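Local coordinates for gene 2 protein (Enterobacteria phage Sf6, PDB 5C12) that forms the nuclease domain of the large DNA-packaging terminase subunit, binding divalent metal ions at the active site where viral DNA is probably cut, at residues A[24-29]-A[213-218]; A[30-35]-A[199-204]; A[64-69]-A[256-261]; A[96-101]-A[123-128]; A[132-137]-A[166-171]. The protein carries 1 engineered substitution. All coordinates share one frame; numbering follows the deposited sequence.

The five contacts span an RNase H-like nuclease domain built on one mixed sheet. Interactions 1 and 2 share helix 26-32, have centres about 11 Å apart and touch through F215 and F201. Interactions 2, 3 and 4 all reach the sheet: 2 at its edge strand 200-201, 3 at strand 61-67, and 4 at the other edge, about 27 Å from interaction 1 between centres. Interaction 3 adjoins 4 through C260 and P261, and 5 through H259. Along the chain, interaction 4 closes before interaction 5 opens, whereas 3 alternates with 1 and 2. Interactions 1 to 3 thus tie early segments to late ones; interaction 5 lies nearest the metal site, R169 being about 5 Å from a magnesium ion, and interaction 2 lies away from it.

Interaction 1 (A[24-29]-A[213-218]); sequences IKREWL and KLFAEL
L218 O accepts a hydrogen bond from water 1, whose oxygen lies 2.7 Å away, and the same water accepts from I24 N at 2.9 Å. The water joins I24, just ahead of helix 26-32, to the end of helix 208-218, at one end of a largely apolar junction.

Deeper in, L29 sits on the F215 ring. Its CB lies 3.6 Å from the ring centroid and 6° off the normal, a CH-pi contact over the middle of the face. With L29 CG anti to the carbonyl carbon (chi1 -61°), both methyls reach the other helix: CD1 stays near the ring, by CG, while CD2 meets L218 CD1 at 3.6 Å. A looser methyl pair, I24 CD1 and L218 CD2 at 4.1 Å, continues the apolar line.

R26 closes the other end. The face of its guanidinium rests on the F215 CB, with NH1 3.6 Å from that carbon, while NH2 lies at the ring's edge, in its plane; the two planes stand 77° apart. NH2 forms a salt bridge with E212 of helix 208-218, and NE another with E30, one turn on in R26's own helix. F201 meets the F215 ring edge-to-face, and L218 also touches A251, next to the metal ligand D252.

Apolar packing of L29, F215 and L218 is therefore supplemented at one edge by the inter-helix salt bridge R26-E212 and at the other by a bridging water.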
# COMPACT_ATOMS: atom_id res chain seq x y z
N ILE A 24 11.90 3.88 3.48
CA ILE A 24 11.52 4.87 2.46
C ILE A 24 12.02 6.25 2.86
O ILE A 24 11.79 6.69 3.97
CB ILE A 24 9.99 4.90 2.25
CG1 ILE A 24 9.55 3.63 1.53
CG2 ILE A 24 9.56 6.14 1.45
CD1 ILE A 24 8.05 3.33 1.67
N LYS A 25 12.76 6.88 1.94
CA LYS A 25 13.27 8.22 2.11
C LYS A 25 12.26 9.28 1.68
O LYS A 25 11.63 9.15 0.64
CB LYS A 25 14.57 8.40 1.30
CG LYS A 25 15.72 7.58 1.82
CD LYS A 25 16.39 8.26 3.02
CE LYS A 25 17.53 7.41 3.56
NZ LYS A 25 17.11 6.01 3.84
N ARG A 26 12.17 10.34 2.47
CA ARG A 26 11.28 11.43 2.15
C ARG A 26 11.60 12.02 0.78
O ARG A 26 10.70 12.37 0.03
CB ARG A 26 11.39 12.50 3.23
CG ARG A 26 10.50 13.68 3.00
CD ARG A 26 9.07 13.28 3.13
NE ARG A 26 8.18 14.39 2.80
CZ ARG A 26 7.20 14.82 3.58
NH1 ARG A 26 6.93 14.25 4.75
NH2 ARG A 26 6.46 15.84 3.16
N GLU A 27 12.88 12.15 0.45
CA GLU A 27 13.23 12.67 -0.86
C GLU A 27 12.62 11.88 -2.01
O GLU A 27 12.28 12.45 -3.04
CB GLU A 27 14.75 12.73 -1.04
CG GLU A 27 15.37 13.95 -0.45
CD GLU A 27 14.86 15.23 -1.07
OE1 GLU A 27 15.14 15.48 -2.27
OE2 GLU A 27 14.19 15.99 -0.36
N TRP A 28 12.51 10.55 -1.86
CA TRP A 28 11.90 9.74 -2.91
C TRP A 28 10.43 10.12 -3.07
O TRP A 28 9.89 10.17 -4.18
CB TRP A 28 11.96 8.25 -2.60
CG TRP A 28 13.32 7.67 -2.28
CD1 TRP A 28 14.54 8.25 -2.47
CD2 TRP A 28 13.57 6.38 -1.73
NE1 TRP A 28 15.54 7.39 -2.05
CE2 TRP A 28 14.97 6.24 -1.59
CE3 TRP A 28 12.74 5.32 -1.33
CZ2 TRP A 28 15.55 5.08 -1.08
CZ3 TRP A 28 13.32 4.18 -0.81
CH2 TRP A 28 14.72 4.08 -0.68
N LEU A 29 9.77 10.37 -1.95
CA LEU A 29 8.34 10.73 -1.97
C LEU A 29 8.12 12.09 -2.63
O LEU A 29 7.18 12.27 -3.41
CB LEU A 29 7.77 10.73 -0.55
CG LEU A 29 7.84 9.37 0.16
CD1 LEU A 29 7.50 9.54 1.64
CD2 LEU A 29 6.92 8.36 -0.50
N LYS A 213 0.08 13.59 5.03
CA LYS A 213 -0.17 12.61 6.09
C LYS A 213 0.39 11.24 5.71
O LYS A 213 1.02 10.55 6.54
CB LYS A 213 -1.67 12.46 6.39
CG LYS A 213 -2.31 13.68 7.02
CD LYS A 213 -3.64 13.27 7.64
CE LYS A 213 -4.34 14.42 8.29
NZ LYS A 213 -5.37 13.90 9.24
N LEU A 214 0.17 10.85 4.46
CA LEU A 214 0.70 9.59 3.95
C LEU A 214 2.23 9.58 4.07
O LEU A 214 2.83 8.61 4.54
CB LEU A 214 0.31 9.37 2.50
CG LEU A 214 1.02 8.22 1.80
CD1 LEU A 214 0.52 6.89 2.32
CD2 LEU A 214 0.90 8.31 0.26
N PHE A 215 2.86 10.66 3.61
CA PHE A 215 4.31 10.71 3.61
C PHE A 215 4.88 10.59 5.02
O PHE A 215 5.91 9.94 5.22
CB PHE A 215 4.80 11.99 2.96
CG PHE A 215 4.62 12.04 1.46
CD1 PHE A 215 4.01 11.01 0.76
CD2 PHE A 215 5.09 13.13 0.74
CE1 PHE A 215 3.88 11.08 -0.62
CE2 PHE A 215 4.96 13.18 -0.63
CZ PHE A 215 4.37 12.17 -1.32
N ALA A 216 4.23 11.24 5.98
CA ALA A 216 4.68 11.20 7.36
C ALA A 216 4.57 9.80 7.95
O ALA A 216 5.29 9.48 8.89
CB ALA A 216 3.89 12.17 8.20
N GLU A 217 3.65 9.00 7.43
CA GLU A 217 3.54 7.61 7.85
C GLU A 217 4.56 6.74 7.15
O GLU A 217 5.23 5.93 7.78
CB GLU A 217 2.11 7.07 7.59
CG GLU A 217 1.06 7.67 8.50
CD GLU A 217 -0.33 7.01 8.35
OE1 GLU A 217 -0.45 6.04 7.56
OE2 GLU A 217 -1.26 7.48 9.03
N LEU A 218 4.73 6.95 5.84
CA LEU A 218 5.64 6.11 5.06
C LEU A 218 7.09 6.17 5.54
O LEU A 218 7.82 5.17 5.47
CB LEU A 218 5.58 6.49 3.57
CG LEU A 218 4.35 6.02 2.77
CD1 LEU A 218 4.38 6.59 1.38
CD2 LEU A 218 4.30 4.49 2.69
O HOH W 1 10.31 4.33 5.91

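Interaction 2 (A[30-35]-A[199-204]); sequences EAATDA and LSFDKE
A32 turns its methyl toward the edge strand, where CB rests 3.4 Å from L199 O and also touches CD2 of the F201 ring. Its carbonyl is used twice: A32 O accepts from F201 N at 2.9 Å and, from the opposite face of its plane, from A35 N. The CA-H of S200 points at the same oxygen.

T33 forms a single beta bridge with F201. Its CG2 lies against K203 CB at 3.8 Å, while OG1 bonds back to L29 O. The bridge sits inside a type II turn from A32 to A35, so the loop after helix 26-32 flanks strand 200-201, an edge strand of the sheet, which pairs with strand 70-77 through V71.

D34, with positive phi, gives its N-H to F201 O at 2.8 Å. Its carboxylate swings over to the start of helix 203-206, CG anti to the carbonyl carbon (chi1 -74°), and OD1 takes K203 N at 3.1 Å, the donor lying 37° out of the carboxylate plane. Water 2 donates to D34 OD1 at 2.6 Å and to D202 OD1 at 2.7 Å, probably easing the repulsion between the two acids; D202 OD1 also caps the helix at A205 N.

A35 finally sets its CB 3.9 Å from S200 OG, a hydroxyl that is hydrogen-bonded to H36.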
# COMPACT_ATOMS: atom_id res chain seq x y z
N GLU A 30 9.00 13.03 -2.33
CA GLU A 30 8.92 14.33 -2.98
C GLU A 30 9.14 14.20 -4.49
O GLU A 30 8.42 14.79 -5.29
CB GLU A 30 9.94 15.29 -2.38
CG GLU A 30 9.78 15.60 -0.89
CD GLU A 30 8.46 16.27 -0.56
OE1 GLU A 30 7.85 16.88 -1.47
OE2 GLU A 30 8.03 16.17 0.60
N ALA A 31 10.15 13.42 -4.89
CA ALA A 31 10.41 13.18 -6.32
C ALA A 31 9.22 12.51 -7.00
O ALA A 31 8.84 12.85 -8.13
CB ALA A 31 11.65 12.33 -6.50
N ALA A 32 8.60 11.56 -6.30
CA ALA A 32 7.49 10.81 -6.84
C ALA A 32 6.21 11.61 -6.95
O ALA A 32 5.28 11.20 -7.64
CB ALA A 32 7.24 9.58 -6.00
N THR A 33 6.14 12.73 -6.25
CA THR A 33 4.98 13.61 -6.35
C THR A 33 4.93 14.18 -7.76
O THR A 33 5.88 14.81 -8.22
CB THR A 33 5.05 14.73 -5.30
OG1 THR A 33 5.10 14.13 -3.99
CG2 THR A 33 3.84 15.64 -5.40
N ASP A 34 3.83 13.88 -8.47
CA ASP A 34 3.64 14.31 -9.85
C ASP A 34 4.77 13.84 -10.77
O ASP A 34 5.06 14.47 -11.80
CB ASP A 34 3.46 15.84 -9.92
CG ASP A 34 2.10 16.30 -9.43
OD1 ASP A 34 1.14 15.49 -9.40
OD2 ASP A 34 2.00 17.50 -9.08
N ALA A 35 5.40 12.71 -10.45
CA ALA A 35 6.45 12.18 -11.31
C ALA A 35 5.95 11.92 -12.73
O ALA A 35 6.69 12.09 -13.69
CB ALA A 35 7.06 10.90 -10.74
N LEU A 199 6.20 4.75 -9.36
CA LEU A 199 4.97 5.12 -8.68
C LEU A 199 4.95 6.63 -8.59
O LEU A 199 5.93 7.25 -8.16
CB LEU A 199 4.90 4.51 -7.28
CG LEU A 199 3.47 4.58 -6.73
CD1 LEU A 199 2.54 3.64 -7.48
CD2 LEU A 199 3.49 4.26 -5.23
N SER A 200 3.88 7.23 -9.09
CA SER A 200 3.64 8.66 -9.04
C SER A 200 2.48 8.97 -8.12
O SER A 200 1.47 8.28 -8.11
CB SER A 200 3.35 9.19 -10.43
OG SER A 200 3.17 10.60 -10.41
N PHE A 201 2.61 10.04 -7.33
CA PHE A 201 1.47 10.55 -6.59
C PHE A 201 0.80 11.71 -7.33
O PHE A 201 1.40 12.73 -7.57
CB PHE A 201 1.88 10.99 -5.18
CG PHE A 201 2.49 9.89 -4.37
CD1 PHE A 201 1.68 8.93 -3.79
CD2 PHE A 201 3.86 9.81 -4.21
CE1 PHE A 201 2.24 7.89 -3.07
CE2 PHE A 201 4.42 8.78 -3.51
CZ PHE A 201 3.61 7.82 -2.92
N ASP A 202 -0.44 11.54 -7.73
CA ASP A 202 -1.17 12.63 -8.37
C ASP A 202 -1.61 13.63 -7.30
O ASP A 202 -2.65 13.46 -6.66
CB ASP A 202 -2.35 12.06 -9.14
CG ASP A 202 -3.05 13.10 -10.00
OD1 ASP A 202 -3.02 14.30 -9.66
OD2 ASP A 202 -3.67 12.70 -11.00
N LYS A 203 -0.80 14.66 -7.10
CA LYS A 203 -1.00 15.56 -5.98
C LYS A 203 -2.35 16.29 -6.07
O LYS A 203 -3.03 16.44 -5.06
CB LYS A 203 0.15 16.58 -5.89
CG LYS A 203 0.00 17.56 -4.71
CD LYS A 203 1.22 18.44 -4.54
CE LYS A 203 1.09 19.31 -3.30
NZ LYS A 203 2.29 20.16 -3.07
N GLU A 204 -2.74 16.72 -7.27
CA GLU A 204 -4.01 17.42 -7.42
C GLU A 204 -5.19 16.51 -7.07
O GLU A 204 -6.13 16.95 -6.43
CB GLU A 204 -4.18 17.95 -8.84
CG GLU A 204 -5.40 18.84 -9.00
CD GLU A 204 -5.52 19.42 -10.40
OE1 GLU A 204 -4.49 19.87 -10.94
OE2 GLU A 204 -6.64 19.41 -10.95
O HOH W 2 -1.23 16.32 -9.87

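Interaction 3 (A[64-69]-A[256-261]); sequences ASRHGS and MCMHCP
C257 O is held by NE and NH2 of R66 together, and this is the tight heart of the contact. NE reaches that oxygen at 2.8 Å and NH2 at 2.9 Å; the oxygen lies in the guanidinium plane, 1° out of it. Seen from the carbonyl, the two donors differ: NH2 is in its plane, but NE stands 52° above it. The third nitrogen, NH1, turns back to G68 O at 2.8 Å, so the whole group is fixed from both ends and cannot easily rotate. R66 starts with CG between the backbone N and carbonyl carbon (chi1 66°), then runs straight out to NE.

Also closely packed is C257 SG, 3.3 Å from A64 O and 4.0 Å from A64 CB.

The carbonyl being held belongs to the type I turn M256-H259 that follows helix 249-256, the helix bearing the metal ligand D252. Strand 61-67 runs antiparallel to strand 47-52, whose end carries D52, the other magnesium ligand. The arginine thus ties the C-terminal turn to the central sheet of this RNase H-like domain.

Toward C260 the fit slackens. That residue is partly exposed, and its CB stays 4.4 Å from R66 NH2. M258 lies between the two regimes: bent at both chi2 and chi3, it folds its methyl back so that CE rests 3.8 Å from R66 NE.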
# COMPACT_ATOMS: atom_id res chain seq x y z
N ALA A 64 -6.53 3.56 -0.06
CA ALA A 64 -5.65 4.05 -1.11
C ALA A 64 -6.11 3.48 -2.43
O ALA A 64 -6.64 2.37 -2.46
CB ALA A 64 -4.22 3.66 -0.84
N SER A 65 -5.94 4.22 -3.51
CA SER A 65 -6.25 3.70 -4.82
C SER A 65 -5.26 4.21 -5.84
O SER A 65 -4.81 5.36 -5.76
CB SER A 65 -7.66 4.10 -5.24
OG SER A 65 -8.02 3.48 -6.46
N ARG A 66 -4.93 3.36 -6.81
CA ARG A 66 -4.09 3.76 -7.92
C ARG A 66 -4.66 3.26 -9.23
O ARG A 66 -5.36 2.24 -9.27
CB ARG A 66 -2.68 3.20 -7.73
CG ARG A 66 -2.56 1.69 -7.80
CD ARG A 66 -1.16 1.21 -7.45
NE ARG A 66 -1.05 -0.25 -7.39
CZ ARG A 66 -0.61 -1.03 -8.36
NH1 ARG A 66 -0.22 -0.54 -9.54
NH2 ARG A 66 -0.51 -2.33 -8.15
N HIS A 67 -4.33 3.96 -10.29
CA HIS A 67 -4.60 3.54 -11.65
C HIS A 67 -3.23 3.24 -12.21
O HIS A 67 -2.44 4.15 -12.43
CB HIS A 67 -5.31 4.65 -12.42
CG HIS A 67 -5.54 4.34 -13.87
ND1 HIS A 67 -5.99 5.27 -14.78
CD2 HIS A 67 -5.37 3.19 -14.56
CE1 HIS A 67 -6.08 4.72 -15.97
NE2 HIS A 67 -5.73 3.45 -15.87
N GLY A 68 -2.92 1.96 -12.44
CA GLY A 68 -1.57 1.61 -12.80
C GLY A 68 -0.58 2.18 -11.80
O GLY A 68 -0.71 2.02 -10.59
N SER A 69 0.42 2.89 -12.31
CA SER A 69 1.48 3.41 -11.47
C SER A 69 1.20 4.82 -10.93
O SER A 69 2.11 5.46 -10.42
CB SER A 69 2.80 3.41 -12.26
OG SER A 69 3.14 2.07 -12.63
N MET A 256 -0.78 -2.32 0.48
CA MET A 256 -1.60 -3.43 0.00
C MET A 256 -1.98 -3.30 -1.46
O MET A 256 -2.11 -4.29 -2.18
CB MET A 256 -2.83 -3.62 0.90
CG MET A 256 -2.44 -4.11 2.28
SD MET A 256 -3.86 -4.43 3.37
CE MET A 256 -4.36 -2.76 3.74
N CYS A 257 -2.16 -2.08 -1.91
CA CYS A 257 -2.41 -1.77 -3.32
C CYS A 257 -1.32 -2.21 -4.28
O CYS A 257 -1.55 -2.24 -5.48
CB CYS A 257 -2.53 -0.26 -3.50
SG CYS A 257 -4.11 0.29 -3.07
N MET A 258 -0.13 -2.48 -3.76
CA MET A 258 0.97 -2.94 -4.58
C MET A 258 0.76 -4.33 -5.09
O MET A 258 1.39 -4.73 -6.04
CB MET A 258 2.30 -2.91 -3.80
CG MET A 258 2.67 -1.53 -3.28
SD MET A 258 3.11 -0.39 -4.63
CE MET A 258 1.60 0.54 -4.83
N HIS A 259 -0.16 -5.07 -4.46
CA HIS A 259 -0.40 -6.42 -4.90
C HIS A 259 -1.61 -6.35 -5.80
O HIS A 259 -2.69 -5.97 -5.34
CB HIS A 259 -0.66 -7.31 -3.69
CG HIS A 259 -0.94 -8.73 -4.05
ND1 HIS A 259 -0.31 -9.39 -5.08
CD2 HIS A 259 -1.81 -9.62 -3.51
CE1 HIS A 259 -0.77 -10.63 -5.15
NE2 HIS A 259 -1.68 -10.79 -4.21
N CYS A 260 -1.42 -6.65 -7.08
CA CYS A 260 -2.55 -6.80 -7.99
C CYS A 260 -2.89 -8.28 -8.15
O CYS A 260 -2.17 -9.02 -8.81
CB CYS A 260 -2.27 -6.16 -9.35
SG CYS A 260 -3.77 -5.95 -10.34
N PRO A 261 -3.99 -8.72 -7.52
CA PRO A 261 -4.36 -10.14 -7.36
C PRO A 261 -4.35 -11.02 -8.61
O PRO A 261 -3.81 -12.13 -8.54
CB PRO A 261 -5.79 -10.07 -6.78
CG PRO A 261 -6.21 -8.65 -6.92
CD PRO A 261 -4.97 -7.84 -6.88

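Interaction 4 (A[96-101]-A[123-128]); sequences DGADHY and KKITAT
H100 pairs with T126, and Y101 with A127, in the parallel strands of a beta-alpha-beta crossover: strand 100-104, helix 113-119, strand 126-130, the last at the edge of the sheet.

Three backbone bonds join the strands. T126 N donates to D99 O at 3.0 Å, Y101 N to T126 O at 2.9 Å, and T128 N to Y101 O at 2.9 Å, while the CA-H groups of I125 and A127 point at D99 O and Y101 O.

Apolar contact comes mainly from I125, whose CG2 lies 4.4 Å from A98 CB and 4.2 Å from Y101 CB; its CG1 packs separately on the carbonyl oxygen A98 O. The Y101 ring is directed to the side shared with A127, where residues of helices 82-95 and 113-119 receive it and F120 meets it edge-to-face.

Side-chain polar bonding belongs to the other face of the sheet. The side chains of H100 and T126 run alongside each other in one direction. T126 holds OG1 between its backbone N and carbonyl carbon (chi1 64°), which brings it into the plane of the imidazole at its edge, 2.7 Å from H100 ND1; either atom could donate. Water 5 completes the group, 2.7 Å from T126 OG1, bonded also to T128 OG1 and donating to Y101 O.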
# COMPACT_ATOMS: atom_id res chain seq x y z
N ASP A 96 -14.09 5.00 -7.43
CA ASP A 96 -12.81 5.06 -8.11
C ASP A 96 -12.72 4.12 -9.32
O ASP A 96 -11.70 4.11 -10.01
CB ASP A 96 -11.67 4.72 -7.14
CG ASP A 96 -11.37 5.87 -6.18
OD1 ASP A 96 -11.69 7.02 -6.53
OD2 ASP A 96 -10.84 5.61 -5.08
N GLY A 97 -13.76 3.34 -9.57
CA GLY A 97 -13.77 2.43 -10.70
C GLY A 97 -12.77 1.30 -10.52
O GLY A 97 -12.14 0.85 -11.49
N ALA A 98 -12.59 0.84 -9.29
CA ALA A 98 -11.66 -0.23 -9.00
C ALA A 98 -11.97 -1.49 -9.78
O ALA A 98 -13.13 -1.88 -9.92
CB ALA A 98 -11.60 -0.53 -7.51
N ASP A 99 -10.91 -2.14 -10.24
CA ASP A 99 -10.99 -3.50 -10.77
C ASP A 99 -10.72 -4.51 -9.67
O ASP A 99 -11.25 -5.61 -9.70
CB ASP A 99 -9.96 -3.66 -11.90
CG ASP A 99 -10.23 -2.74 -13.06
OD1 ASP A 99 -11.29 -2.87 -13.69
OD2 ASP A 99 -9.40 -1.86 -13.35
N HIS A 100 -9.91 -4.13 -8.70
CA HIS A 100 -9.48 -5.00 -7.62
C HIS A 100 -9.49 -4.23 -6.32
O HIS A 100 -8.99 -3.11 -6.25
CB HIS A 100 -8.07 -5.52 -7.89
CG HIS A 100 -7.92 -6.16 -9.22
ND1 HIS A 100 -8.42 -7.41 -9.51
CD2 HIS A 100 -7.31 -5.74 -10.35
CE1 HIS A 100 -8.13 -7.72 -10.76
NE2 HIS A 100 -7.45 -6.73 -11.29
N TYR A 101 -10.00 -4.84 -5.27
CA TYR A 101 -10.03 -4.28 -3.93
C TYR A 101 -9.41 -5.28 -2.99
O TYR A 101 -9.74 -6.47 -3.04
CB TYR A 101 -11.46 -4.05 -3.52
CG TYR A 101 -11.70 -3.65 -2.10
CD1 TYR A 101 -12.03 -4.59 -1.14
CD2 TYR A 101 -11.70 -2.31 -1.72
CE1 TYR A 101 -12.29 -4.23 0.15
CE2 TYR A 101 -11.97 -1.93 -0.43
CZ TYR A 101 -12.26 -2.90 0.51
OH TYR A 101 -12.57 -2.58 1.81
N LYS A 123 -21.07 -5.96 -9.72
CA LYS A 123 -20.01 -5.14 -10.27
C LYS A 123 -18.76 -5.97 -10.49
O LYS A 123 -18.50 -6.92 -9.75
CB LYS A 123 -19.72 -3.98 -9.32
CG LYS A 123 -20.92 -3.11 -9.07
CD LYS A 123 -20.63 -2.03 -8.05
CE LYS A 123 -21.73 -0.98 -8.02
NZ LYS A 123 -23.04 -1.55 -7.57
N LYS A 124 -17.97 -5.58 -11.48
CA LYS A 124 -16.79 -6.34 -11.82
C LYS A 124 -15.61 -5.85 -10.98
O LYS A 124 -14.67 -5.21 -11.49
CB LYS A 124 -16.48 -6.19 -13.31
CG LYS A 124 -15.62 -7.31 -13.88
CD LYS A 124 -16.14 -7.78 -15.23
CE LYS A 124 -17.49 -8.47 -15.10
NZ LYS A 124 -17.94 -9.09 -16.38
N ILE A 125 -15.68 -6.14 -9.68
CA ILE A 125 -14.62 -5.78 -8.74
C ILE A 125 -14.27 -7.01 -7.93
O ILE A 125 -15.15 -7.61 -7.29
CB ILE A 125 -15.08 -4.68 -7.77
CG1 ILE A 125 -15.66 -3.51 -8.55
CG2 ILE A 125 -13.92 -4.27 -6.88
CD1 ILE A 125 -16.17 -2.41 -7.70
N THR A 126 -13.01 -7.42 -8.01
CA THR A 126 -12.56 -8.54 -7.21
C THR A 126 -12.28 -8.08 -5.79
O THR A 126 -11.94 -6.92 -5.56
CB THR A 126 -11.28 -9.17 -7.77
OG1 THR A 126 -10.21 -8.22 -7.71
CG2 THR A 126 -11.50 -9.62 -9.20
N ALA A 127 -12.43 -8.99 -4.85
CA ALA A 127 -12.18 -8.72 -3.44
C ALA A 127 -11.18 -9.74 -2.93
O ALA A 127 -11.43 -10.95 -3.01
CB ALA A 127 -13.46 -8.79 -2.64
N THR A 128 -10.06 -9.26 -2.40
CA THR A 128 -8.98 -10.11 -1.92
C THR A 128 -8.60 -9.76 -0.50
O THR A 128 -8.37 -8.57 -0.20
CB THR A 128 -7.75 -9.98 -2.83
OG1 THR A 128 -8.10 -10.43 -4.14
CG2 THR A 128 -6.58 -10.79 -2.29
O HOH W 3 -13.16 -4.77 -13.69
O HOH W 4 -11.91 -7.20 -11.94
O HOH W 5 -8.84 -8.11 -5.38

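Interaction 5 (A[132-137]-A[166-171]); sequences GSESPF and RNKRAQ
G132 O and E134 O, two carbonyls of the loop after strand 126-130, receive N-H groups from the first turn of helix 168-189. R169 N meets G132 O at 3.0 Å on a lone pair in the carbonyl plane, and K168 N meets E134 O at 2.9 Å, the donor nearly in line with the carbonyl. N167 joins in as N-cap, its OD1 accepting from A170 N at 3.1 Å, while its ND2 shares water 6 with S133 O.

The charged contact is that of K168. Bent at its last torsion (chi4 74°), the chain brings NZ to E134 OE1 at 2.9 Å, a salt bridge made on the anti side of the carboxylate, and to S135 O at 2.8 Å.

Amide pairing comes from Q171. Fully extended, with CG anti to the backbone N (chi1 176°), it sets its side-chain amide against the backbone of F137: OE1 accepts from F137 N at 2.8 Å and NE2 donates to F137 O at 3.0 Å, each acceptor met on a lone pair in its carbonyl plane. This two-bond grip should hold the amide's rotation.

Close packing is carried by P136, whose CB lies 3.4 Å from Q171 OE1, and by G132 against R169 CB.

The result is an N-capped helix start, sealed by loop carbonyls, beside the nuclease metal site: R169 bonds to M234 O and makes a long, weak ion pair with the magnesium ligand D252.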
# COMPACT_ATOMS: atom_id res chain seq x y z
N GLY A 132 -0.77 -9.90 5.89
CA GLY A 132 0.62 -9.51 5.84
C GLY A 132 1.55 -10.53 6.45
O GLY A 132 2.74 -10.55 6.13
N SER A 133 1.02 -11.35 7.36
CA SER A 133 1.81 -12.34 8.06
C SER A 133 2.05 -13.60 7.24
O SER A 133 2.88 -14.43 7.62
CB SER A 133 1.14 -12.73 9.37
OG SER A 133 -0.13 -13.30 9.13
N GLU A 134 1.35 -13.76 6.13
CA GLU A 134 1.56 -14.93 5.28
C GLU A 134 2.94 -14.90 4.64
O GLU A 134 3.52 -13.84 4.45
CB GLU A 134 0.53 -14.98 4.15
CG GLU A 134 -0.86 -15.37 4.60
CD GLU A 134 -1.87 -15.32 3.47
OE1 GLU A 134 -1.53 -14.85 2.37
OE2 GLU A 134 -3.02 -15.75 3.72
N SER A 135 3.46 -16.08 4.29
CA SER A 135 4.63 -16.15 3.45
C SER A 135 4.40 -15.37 2.17
O SER A 135 3.26 -15.17 1.75
CB SER A 135 4.96 -17.61 3.10
OG SER A 135 5.39 -18.30 4.26
N PRO A 136 5.49 -14.93 1.52
CA PRO A 136 5.35 -14.06 0.36
C PRO A 136 4.61 -14.72 -0.80
O PRO A 136 4.59 -15.94 -0.96
CB PRO A 136 6.79 -13.75 -0.03
CG PRO A 136 7.56 -13.97 1.24
CD PRO A 136 6.89 -15.08 1.93
N PHE A 137 4.00 -13.85 -1.59
CA PHE A 137 3.36 -14.26 -2.83
C PHE A 137 4.44 -14.76 -3.77
O PHE A 137 5.50 -14.14 -3.89
CB PHE A 137 2.60 -13.06 -3.41
CG PHE A 137 2.03 -13.30 -4.78
CD1 PHE A 137 2.68 -12.81 -5.90
CD2 PHE A 137 0.84 -13.99 -4.93
CE1 PHE A 137 2.16 -13.03 -7.16
CE2 PHE A 137 0.32 -14.20 -6.20
CZ PHE A 137 0.98 -13.72 -7.31
N ARG A 166 10.43 -12.06 4.62
CA ARG A 166 9.79 -12.95 5.58
C ARG A 166 8.35 -13.23 5.19
O ARG A 166 7.89 -14.37 5.22
CB ARG A 166 9.84 -12.41 7.02
CG ARG A 166 9.04 -13.32 7.97
CD ARG A 166 9.23 -13.04 9.43
NE ARG A 166 8.63 -14.12 10.21
CZ ARG A 166 8.78 -14.29 11.52
NH1 ARG A 166 9.52 -13.44 12.23
NH2 ARG A 166 8.20 -15.31 12.13
N ASN A 167 7.63 -12.18 4.82
CA ASN A 167 6.18 -12.28 4.67
C ASN A 167 5.66 -11.23 3.71
O ASN A 167 6.44 -10.45 3.16
CB ASN A 167 5.49 -12.17 6.05
CG ASN A 167 5.92 -10.94 6.84
OD1 ASN A 167 6.26 -9.88 6.27
ND2 ASN A 167 5.89 -11.07 8.16
N LYS A 168 4.35 -11.26 3.44
CA LYS A 168 3.76 -10.35 2.48
C LYS A 168 3.88 -8.89 2.88
O LYS A 168 4.06 -8.02 2.02
CB LYS A 168 2.28 -10.71 2.24
CG LYS A 168 2.10 -11.94 1.38
CD LYS A 168 0.62 -12.24 1.13
CE LYS A 168 0.44 -13.34 0.10
NZ LYS A 168 0.77 -14.66 0.66
N ARG A 169 3.79 -8.60 4.17
CA ARG A 169 3.91 -7.22 4.63
C ARG A 169 5.28 -6.68 4.16
O ARG A 169 5.38 -5.57 3.63
CB ARG A 169 3.81 -7.14 6.16
CG ARG A 169 4.09 -5.76 6.77
CD ARG A 169 3.80 -5.79 8.29
NE ARG A 169 4.14 -4.54 8.98
CZ ARG A 169 3.37 -3.46 9.00
NH1 ARG A 169 2.20 -3.43 8.35
NH2 ARG A 169 3.77 -2.38 9.67
N ALA A 170 6.34 -7.44 4.36
CA ALA A 170 7.65 -7.00 3.92
C ALA A 170 7.75 -6.97 2.41
O ALA A 170 8.28 -6.02 1.83
CB ALA A 170 8.74 -7.89 4.50
N GLN A 171 7.26 -8.01 1.76
CA GLN A 171 7.32 -8.08 0.30
C GLN A 171 6.68 -6.86 -0.36
O GLN A 171 7.27 -6.23 -1.24
CB GLN A 171 6.62 -9.34 -0.18
CG GLN A 171 6.52 -9.50 -1.68
CD GLN A 171 5.84 -10.79 -2.03
OE1 GLN A 171 4.95 -11.24 -1.31
NE2 GLN A 171 6.26 -11.39 -3.12
O HOH W 6 5.05 -13.67 9.28